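Local coordinates for protein kappa-carrageenase (Zobellia galactanivorans, PDB 5OCR) that probably hydrolyses kappa-carrageenan, a sulfated galactan of red algae, through the family 16 glycoside hydrolase domain that forms this chain of a longer protein, at residues A[45-50]-A[55-60]; A[102-107]-A[235-240]. One frame throughout, in Å; residues are numbered along the deposited sequence.

Contact 1: residues A[45-50]-A[55-60]; sequences GNLPNT and WNNQKN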
ATOM      1  N   GLY A  45     -14.958   8.247  -3.208  1.00 28.34           N
ATOM      2  CA  GLY A  45     -15.585   8.682  -1.985  1.00 34.43           C
ATOM      3  C   GLY A  45     -14.823   8.155  -0.801  1.00 35.62           C
ATOM      4  O   GLY A  45     -13.915   8.805  -0.260  1.00 42.67           O
ATOM      5  N   ASN A  46     -15.112   6.947  -0.440  1.00 33.94           N
ATOM      6  CA  ASN A  46     -14.551   6.364   0.730  0.50 32.00           C
ATOM      7  C   ASN A  46     -13.073   5.921   0.540  1.00 29.51           C
ATOM      8  O   ASN A  46     -12.746   4.768   0.769  1.00 31.84           O
ATOM      9  CB  ASN A  46     -15.499   5.216   1.062  0.50 29.78           C
ATOM     10  CG  ASN A  46     -16.953   5.677   0.999  0.50 29.96           C
ATOM     11  OD1 ASN A  46     -17.357   6.540   1.763  0.50 28.64           O
ATOM     12  ND2 ASN A  46     -17.705   5.153   0.056  0.50 28.07           N
ATOM     13  N   LEU A  47     -12.186   6.833   0.123  1.00 26.91           N
ATOM     14  CA  LEU A  47     -10.745   6.459  -0.213  1.00 27.80           C
ATOM     15  C   LEU A  47      -9.789   7.117   0.779  1.00 30.01           C
ATOM     16  O   LEU A  47     -10.190   8.105   1.433  1.00 29.84           O
ATOM     17  CB  LEU A  47     -10.411   6.865  -1.674  1.00 25.36           C
ATOM     18  CG  LEU A  47     -11.288   6.158  -2.713  1.00 23.86           C
ATOM     19  CD1 LEU A  47     -11.058   6.710  -4.107  1.00 23.37           C
ATOM     20  CD2 LEU A  47     -11.077   4.624  -2.656  1.00 24.61           C
ATOM     21  N   PRO A  48      -8.509   6.631   0.894  1.00 31.46           N
ATOM     22  CA  PRO A  48      -7.630   7.213   1.927  1.00 36.24           C
ATOM     23  C   PRO A  48      -7.466   8.703   1.808  1.00 38.74           C
ATOM     24  O   PRO A  48      -7.396   9.281   0.696  1.00 35.55           O
ATOM     25  CB  PRO A  48      -6.241   6.540   1.713  1.00 33.94           C
ATOM     26  CG  PRO A  48      -6.432   5.465   0.730  1.00 32.97           C
ATOM     27  CD  PRO A  48      -7.869   5.470   0.237  1.00 31.06           C
ATOM     28  N   ASN A  49      -7.462   9.333   2.978  1.00 39.84           N
ATOM     29  CA  ASN A  49      -6.995  10.733   3.119  1.00 46.54           C
ATOM     30  C   ASN A  49      -5.577  10.831   2.588  1.00 47.23           C
ATOM     31  O   ASN A  49      -4.726  10.042   2.967  1.00 52.49           O
ATOM     32  CB  ASN A  49      -7.076  11.139   4.599  1.00 51.14           C
ATOM     33  CG  ASN A  49      -8.499  11.454   5.009  1.00 57.14           C
ATOM     34  OD1 ASN A  49      -9.264  12.038   4.223  1.00 54.75           O
ATOM     35  ND2 ASN A  49      -8.873  11.073   6.238  1.00 59.66           N
ATOM     36  N   THR A  50      -5.346  11.674   1.600  1.00 42.35           N
ATOM     37  CA  THR A  50      -4.001  11.846   1.117  1.00 41.17           C
ATOM     38  C   THR A  50      -3.873  13.327   1.105  1.00 43.13           C
ATOM     39  O   THR A  50      -4.779  14.039   0.630  1.00 44.14           O
ATOM     40  CB  THR A  50      -3.844  11.297  -0.296  1.00 40.24           C
ATOM     41  OG1 THR A  50      -5.032  11.627  -1.029  1.00 44.40           O
ATOM     42  CG2 THR A  50      -3.776   9.764  -0.260  1.00 40.50           C
ATOM     43  N   TRP A  55      -7.324  11.058  -5.777  1.00 24.26           N
ATOM     44  CA  TRP A  55      -7.610   9.867  -6.536  1.00 23.87           C
ATOM     45  C   TRP A  55      -8.507  10.210  -7.652  1.00 24.62           C
ATOM     46  O   TRP A  55      -9.414  11.046  -7.461  1.00 26.16           O
ATOM     47  CB  TRP A  55      -8.315   8.836  -5.640  1.00 23.63           C
ATOM     48  CG  TRP A  55      -7.533   8.535  -4.408  1.00 23.42           C
ATOM     49  CD1 TRP A  55      -7.846   8.882  -3.080  1.00 23.76           C
ATOM     50  CD2 TRP A  55      -6.273   7.757  -4.330  1.00 22.92           C
ATOM     51  NE1 TRP A  55      -6.934   8.351  -2.210  1.00 24.38           N
ATOM     52  CE2 TRP A  55      -5.903   7.730  -2.920  1.00 23.54           C
ATOM     53  CE3 TRP A  55      -5.430   7.139  -5.283  1.00 22.43           C
ATOM     54  CZ2 TRP A  55      -4.763   7.067  -2.458  1.00 22.17           C
ATOM     55  CZ3 TRP A  55      -4.298   6.465  -4.820  1.00 22.39           C
ATOM     56  CH2 TRP A  55      -3.931   6.478  -3.444  1.00 21.72           C
ATOM     57  N   ASN A  56      -8.289   9.624  -8.808  1.00 23.46           N
ATOM     58  CA  ASN A  56      -9.235   9.696  -9.931  1.00 23.02           C
ATOM     59  C   ASN A  56      -9.256   8.361 -10.644  1.00 23.32           C
ATOM     60  O   ASN A  56      -8.582   8.126 -11.682  1.00 23.68           O
ATOM     61  CB  ASN A  56      -8.862  10.870 -10.928  1.00 25.17           C
ATOM     62  CG  ASN A  56      -9.980  11.103 -11.974  1.00 27.80           C
ATOM     63  OD1 ASN A  56     -10.803  10.217 -12.211  1.00 27.49           O
ATOM     64  ND2 ASN A  56      -9.954  12.240 -12.633  1.00 28.25           N
ATOM     65  N   ASN A  57     -10.060   7.444 -10.099  1.00 21.60           N
ATOM     66  CA  ASN A  57     -10.132   6.116 -10.636  1.00 22.64           C
ATOM     67  C   ASN A  57     -10.721   6.048 -12.058  1.00 23.27           C
ATOM     68  O   ASN A  57     -10.359   5.178 -12.822  1.00 22.73           O
ATOM     69  CB  ASN A  57     -10.875   5.189  -9.654  1.00 21.55           C
ATOM     70  CG  ASN A  57      -9.962   4.779  -8.494  1.00 22.21           C
ATOM     71  OD1 ASN A  57      -8.756   4.870  -8.629  1.00 21.13           O
ATOM     72  ND2 ASN A  57     -10.518   4.438  -7.371  1.00 21.56           N
ATOM     73  N   GLN A  58     -11.576   7.004 -12.413  1.00 24.04           N
ATOM     74  CA  GLN A  58     -12.094   7.007 -13.803  1.00 26.70           C
ATOM     75  C   GLN A  58     -10.977   7.194 -14.803  1.00 26.20           C
ATOM     76  O   GLN A  58     -10.938   6.508 -15.827  1.00 28.28           O
ATOM     77  CB  GLN A  58     -13.147   8.112 -13.984  1.00 29.74           C
ATOM     78  CG  GLN A  58     -13.722   8.232 -15.402  1.00 32.37           C
ATOM     79  CD  GLN A  58     -14.313   6.895 -15.921  1.00 37.26           C
ATOM     80  OE1 GLN A  58     -14.860   6.064 -15.168  1.00 37.89           O
ATOM     81  NE2 GLN A  58     -14.147   6.653 -17.223  1.00 38.98           N
ATOM     82  N   LYS A  59      -9.999   8.028 -14.457  1.00 25.88           N
ATOM     83  CA  LYS A  59      -8.943   8.370 -15.400  0.50 26.25           C
ATOM     84  C   LYS A  59      -7.669   7.557 -15.193  1.00 25.89           C
ATOM     85  O   LYS A  59      -6.874   7.384 -16.135  1.00 26.43           O
ATOM     86  CB  LYS A  59      -8.665   9.869 -15.288  0.50 27.60           C
ATOM     87  CG  LYS A  59      -9.810  10.657 -15.916  0.50 29.62           C
ATOM     88  CD  LYS A  59      -9.892  10.261 -17.373  0.50 30.59           C
ATOM     89  CE  LYS A  59     -10.577  11.327 -18.174  0.50 31.89           C
ATOM     90  NZ  LYS A  59     -11.838  11.617 -17.455  0.50 31.77           N
ATOM     91  N   ASN A  60      -7.538   7.001 -13.998  1.00 22.97           N
ATOM     92  CA  ASN A  60      -6.242   6.405 -13.601  1.00 22.44           C
ATOM     93  C   ASN A  60      -6.194   4.914 -13.327  1.00 22.95           C
ATOM     94  O   ASN A  60      -5.130   4.384 -12.860  1.00 22.32           O
ATOM     95  CB  ASN A  60      -5.717   7.168 -12.404  1.00 22.49           C
ATOM     96  CG  ASN A  60      -5.480   8.614 -12.714  1.00 23.26           C
ATOM     97  OD1 ASN A  60      -5.358   8.982 -13.878  1.00 27.16           O
ATOM     98  ND2 ASN A  60      -5.348   9.424 -11.714  1.00 23.02           N
TER

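Contact 2: residues A[102-107]-A[235-240]; sequences FEAKIQ and VTLSLG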
ATOM      1  N   PHE A 102      -3.334 -12.570   2.366  1.00 17.27           N
ATOM      2  CA  PHE A 102      -3.541 -11.539   1.328  1.00 16.33           C
ATOM      3  C   PHE A 102      -2.385 -11.554   0.338  1.00 16.63           C
ATOM      4  O   PHE A 102      -1.204 -11.458   0.808  1.00 16.89           O
ATOM      5  CB  PHE A 102      -3.633 -10.157   1.986  1.00 16.49           C
ATOM      6  CG  PHE A 102      -4.599 -10.142   3.158  1.00 16.00           C
ATOM      7  CD1 PHE A 102      -5.914  -9.720   2.954  1.00 15.97           C
ATOM      8  CD2 PHE A 102      -4.254 -10.607   4.432  1.00 16.50           C
ATOM      9  CE1 PHE A 102      -6.857  -9.836   3.972  1.00 16.43           C
ATOM     10  CE2 PHE A 102      -5.166 -10.636   5.493  1.00 16.49           C
ATOM     11  CZ  PHE A 102      -6.497 -10.238   5.250  1.00 16.02           C
ATOM     12  N   GLU A 103      -2.652 -11.651  -0.963  1.00 15.78           N
ATOM     13  CA  GLU A 103      -1.540 -11.763  -1.909  1.00 16.27           C
ATOM     14  C   GLU A 103      -1.834 -10.984  -3.154  1.00 17.04           C
ATOM     15  O   GLU A 103      -3.032 -10.983  -3.584  1.00 17.23           O
ATOM     16  CB  GLU A 103      -1.480 -13.291  -2.266  1.00 16.88           C
ATOM     17  CG  GLU A 103      -0.213 -13.613  -3.128  1.00 17.57           C
ATOM     18  CD  GLU A 103      -0.090 -15.125  -3.431  1.00 19.88           C
ATOM     19  OE1 GLU A 103       0.339 -15.846  -2.500  1.00 20.58           O
ATOM     20  OE2 GLU A 103      -0.431 -15.540  -4.567  1.00 21.97           O
ATOM     21  N   ALA A 104      -0.823 -10.332  -3.729  1.00 16.53           N
ATOM     22  CA  ALA A 104      -0.965  -9.660  -4.998  1.00 16.86           C
ATOM     23  C   ALA A 104       0.268  -9.842  -5.799  1.00 17.29           C
ATOM     24  O   ALA A 104       1.384  -9.986  -5.263  1.00 18.18           O
ATOM     25  CB  ALA A 104      -1.259  -8.156  -4.693  1.00 16.85           C
ATOM     26  N   LYS A 105       0.053  -9.950  -7.098  1.00 17.03           N
ATOM     27  CA  LYS A 105       1.203 -10.040  -8.047  1.00 16.90           C
ATOM     28  C   LYS A 105       1.349  -8.693  -8.762  1.00 16.91           C
ATOM     29  O   LYS A 105       0.412  -8.192  -9.462  1.00 17.34           O
ATOM     30  CB  LYS A 105       0.991 -11.257  -9.006  1.00 18.47           C
ATOM     31  CG  LYS A 105       2.048 -11.358 -10.177  1.00 19.42           C
ATOM     32  CD  LYS A 105       1.662 -12.635 -10.928  1.00 22.07           C
ATOM     33  CE  LYS A 105       2.433 -12.737 -12.203  1.00 25.88           C
ATOM     34  NZ  LYS A 105       1.765 -13.905 -12.850  1.00 29.38           N
ATOM     35  N   ILE A 106       2.477  -8.052  -8.495  1.00 16.04           N
ATOM     36  CA  ILE A 106       2.636  -6.619  -8.819  1.00 16.83           C
ATOM     37  C   ILE A 106       3.938  -6.328  -9.526  1.00 18.12           C
ATOM     38  O   ILE A 106       5.028  -6.894  -9.143  1.00 18.60           O
ATOM     39  CB  ILE A 106       2.598  -5.785  -7.480  1.00 17.20           C
ATOM     40  CG1 ILE A 106       1.211  -5.878  -6.768  1.00 17.13           C
ATOM     41  CG2 ILE A 106       3.043  -4.276  -7.771  1.00 16.34           C
ATOM     42  CD1 ILE A 106       1.300  -5.413  -5.296  1.00 17.34           C
ATOM     43  N   GLN A 107       3.869  -5.453 -10.542  1.00 17.93           N
ATOM     44  CA  GLN A 107       5.120  -4.906 -11.042  1.00 17.40           C
ATOM     45  C   GLN A 107       5.136  -3.404 -10.770  1.00 17.89           C
ATOM     46  O   GLN A 107       4.106  -2.730 -10.886  1.00 17.69           O
ATOM     47  CB  GLN A 107       5.113  -5.107 -12.582  1.00 18.00           C
ATOM     48  CG  GLN A 107       6.279  -4.374 -13.301  1.00 19.32           C
ATOM     49  CD  GLN A 107       6.444  -4.811 -14.760  1.00 21.92           C
ATOM     50  OE1 GLN A 107       6.277  -6.013 -15.134  1.00 23.35           O
ATOM     51  NE2 GLN A 107       6.673  -3.831 -15.619  1.00 25.09           N
ATOM     52  N   VAL A 235      -8.922  -4.058   1.851  1.00 17.44           N
ATOM     53  CA  VAL A 235      -7.764  -4.617   1.046  1.00 17.47           C
ATOM     54  C   VAL A 235      -7.436  -3.611  -0.055  1.00 17.77           C
ATOM     55  O   VAL A 235      -8.315  -3.239  -0.822  1.00 17.98           O
ATOM     56  CB  VAL A 235      -8.077  -6.007   0.414  1.00 17.66           C
ATOM     57  CG1 VAL A 235      -6.880  -6.493  -0.491  1.00 18.20           C
ATOM     58  CG2 VAL A 235      -8.398  -6.974   1.547  1.00 19.01           C
ATOM     59  N   THR A 236      -6.171  -3.135  -0.120  1.00 17.20           N
ATOM     60  CA  THR A 236      -5.877  -1.880  -0.916  1.00 17.72           C
ATOM     61  C   THR A 236      -4.702  -2.070  -1.832  1.00 17.16           C
ATOM     62  O   THR A 236      -3.681  -2.536  -1.362  1.00 16.59           O
ATOM     63  CB  THR A 236      -5.676  -0.686   0.006  1.00 18.19           C
ATOM     64  OG1 THR A 236      -6.810  -0.663   0.948  1.00 19.12           O
ATOM     65  CG2 THR A 236      -5.701   0.650  -0.855  1.00 19.28           C
ATOM     66  N   LEU A 237      -4.848  -1.712  -3.110  1.00 16.85           N
ATOM     67  CA  LEU A 237      -3.659  -1.578  -4.005  1.00 17.40           C
ATOM     68  C   LEU A 237      -3.656  -0.130  -4.487  1.00 17.87           C
ATOM     69  O   LEU A 237      -4.690   0.360  -5.032  1.00 18.75           O
ATOM     70  CB  LEU A 237      -3.870  -2.499  -5.199  1.00 18.20           C
ATOM     71  CG  LEU A 237      -3.894  -4.009  -4.952  1.00 19.28           C
ATOM     72  CD1 LEU A 237      -4.762  -4.729  -6.020  1.00 21.14           C
ATOM     73  CD2 LEU A 237      -2.465  -4.502  -4.934  1.00 19.72           C
ATOM     74  N   SER A 238      -2.545   0.569  -4.301  1.00 17.37           N
ATOM     75  CA  SER A 238      -2.564   1.975  -4.744  1.00 18.11           C
ATOM     76  C   SER A 238      -1.151   2.416  -5.138  1.00 18.28           C
ATOM     77  O   SER A 238      -0.145   1.829  -4.707  1.00 18.38           O
ATOM     78  CB  SER A 238      -3.128   2.806  -3.635  1.00 19.39           C
ATOM     79  OG  SER A 238      -2.284   2.752  -2.472  1.00 20.10           O
ATOM     80  N   LEU A 239      -1.102   3.516  -5.897  1.00 17.69           N
ATOM     81  CA  LEU A 239       0.181   4.097  -6.331  1.00 17.78           C
ATOM     82  C   LEU A 239       0.345   5.460  -5.603  1.00 18.71           C
ATOM     83  O   LEU A 239      -0.404   6.416  -5.874  1.00 20.40           O
ATOM     84  CB  LEU A 239       0.249   4.214  -7.892  1.00 17.39           C
ATOM     85  CG  LEU A 239       1.571   4.758  -8.402  1.00 18.26           C
ATOM     86  CD1 LEU A 239       2.777   3.843  -8.063  1.00 18.46           C
ATOM     87  CD2 LEU A 239       1.426   4.885  -9.937  1.00 18.81           C
ATOM     88  N   GLY A 240       1.264   5.507  -4.644  1.00 18.26           N
ATOM     89  CA  GLY A 240       1.465   6.690  -3.827  1.00 19.23           C
ATOM     90  C   GLY A 240       2.467   7.637  -4.430  1.00 19.41           C
ATOM     91  O   GLY A 240       3.236   7.232  -5.333  1.00 20.21           O
TER

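Contact 1: residues A[45-50]-A[55-60]
Leu47 and Trp55 are the nearest backbone pair, their CA atoms 7.8 Å apart, too far for the backbones to pair, so the Trp55 side chain bridges to the side chains and one carbonyl of the irregular segment 45-50. Its NE1 donates to Pro48 O at 3.1 Å, the oxygen almost in the ring plane and the N-H pointing at a carbonyl lone pair (N-H...O 157°); this bond, the packing on both sides and an edge-to-face stack with Trp53 help hold the ring's rotation. Leu47 and Pro48 lie on one side of that plane, Leu47 crossing the indole obliquely and Pro48 at about a right angle: Leu47 CB sits 3.6 Å from Trp55 CD1, and Pro48 CG 3.9 Å from Trp55 CZ2. Thr50 CG2 comes from the other side, 3.6 Å from Trp55 CZ2. With chi1 at 39°, Thr50 turns OG1 back to bond Trp53 O and leaves this methyl for the indole. A leucine in place of Trp55 would probably leave Pro48 O without its donor and open a gap between Leu47 and Thr50. Asn56 OD1 caps the following helix at Lys59 N, and Asn57 bonds Ile90 N and Lys43 O. The contact lies near the surface, beside strand 86-97, where Ile90 meets Leu47, Pro48 and Trp55, while Pro48 also reaches Trp120 and Tyr122 of strand 115-122.

Contact 2: residues A[102-107]-A[235-240]
The Phe102 ring is met obliquely by Val235, whose CG2 approaches the CD1-CE1 side and comes to 4.0 Å from Phe102 CD1. In Val235, chi1 of 176° sets CG1 anti to the backbone N and leaves CG2, anti to the carbonyl carbon, facing the ring. Phe97 touches both residues, and Val207 and Val282 pack against Phe102, so apolar side chains from several strands gather round the ring. Further along, Leu237 carries the contact with a single methyl: its CD2 lies 3.9 Å from Ala104 CB and also 3.9 Å from Ile106 CD1. These last two are close neighbours, and the three methyl carbons make a nearly equilateral triangle. The short Ala104 side chain leaves room for the leucine tip to approach its strand, while Ile106 extends to it with its CG1-CD1 branch. The two strands run in nearly the same direction, 22° apart, but their axes come no closer than 9.4 Å, too far for backbone pairing; Phe102, Ala104 and Ile106 from one and Val235 and Leu237 from the other supply the apolar contacts between them. This is the face-to-face packing of a beta-jellyroll sandwich. Strand 100-107 pairs with strands 200-207 and 273-285 in one layer, whereas strand 233-241 lies between strands 86-97 and 115-122 in the facing one, whose Phe119 covers both Ala104 and Leu237.

In the fold
Contact 2 belongs to the buried core, where two layers of the jellyroll meet through hydrocarbon alone; contact 1 lies nearer the surface and fastens an irregular loop to the turn that follows it, combining apolar packing with a directed indole-to-carbonyl bond. One is local in sequence, the other joins segments 128 residues apart in sequence. Their centres lie about 15 Å apart, yet they touch: Trp55 CH2 packs 3.8 Å from Ser238 CB. Ser238 projects from the opposite face of strand 233-241 to Leu237, so the strand has contact 2 on one side and the tryptophan of contact 1 on the other. Strand 86-97 borders both.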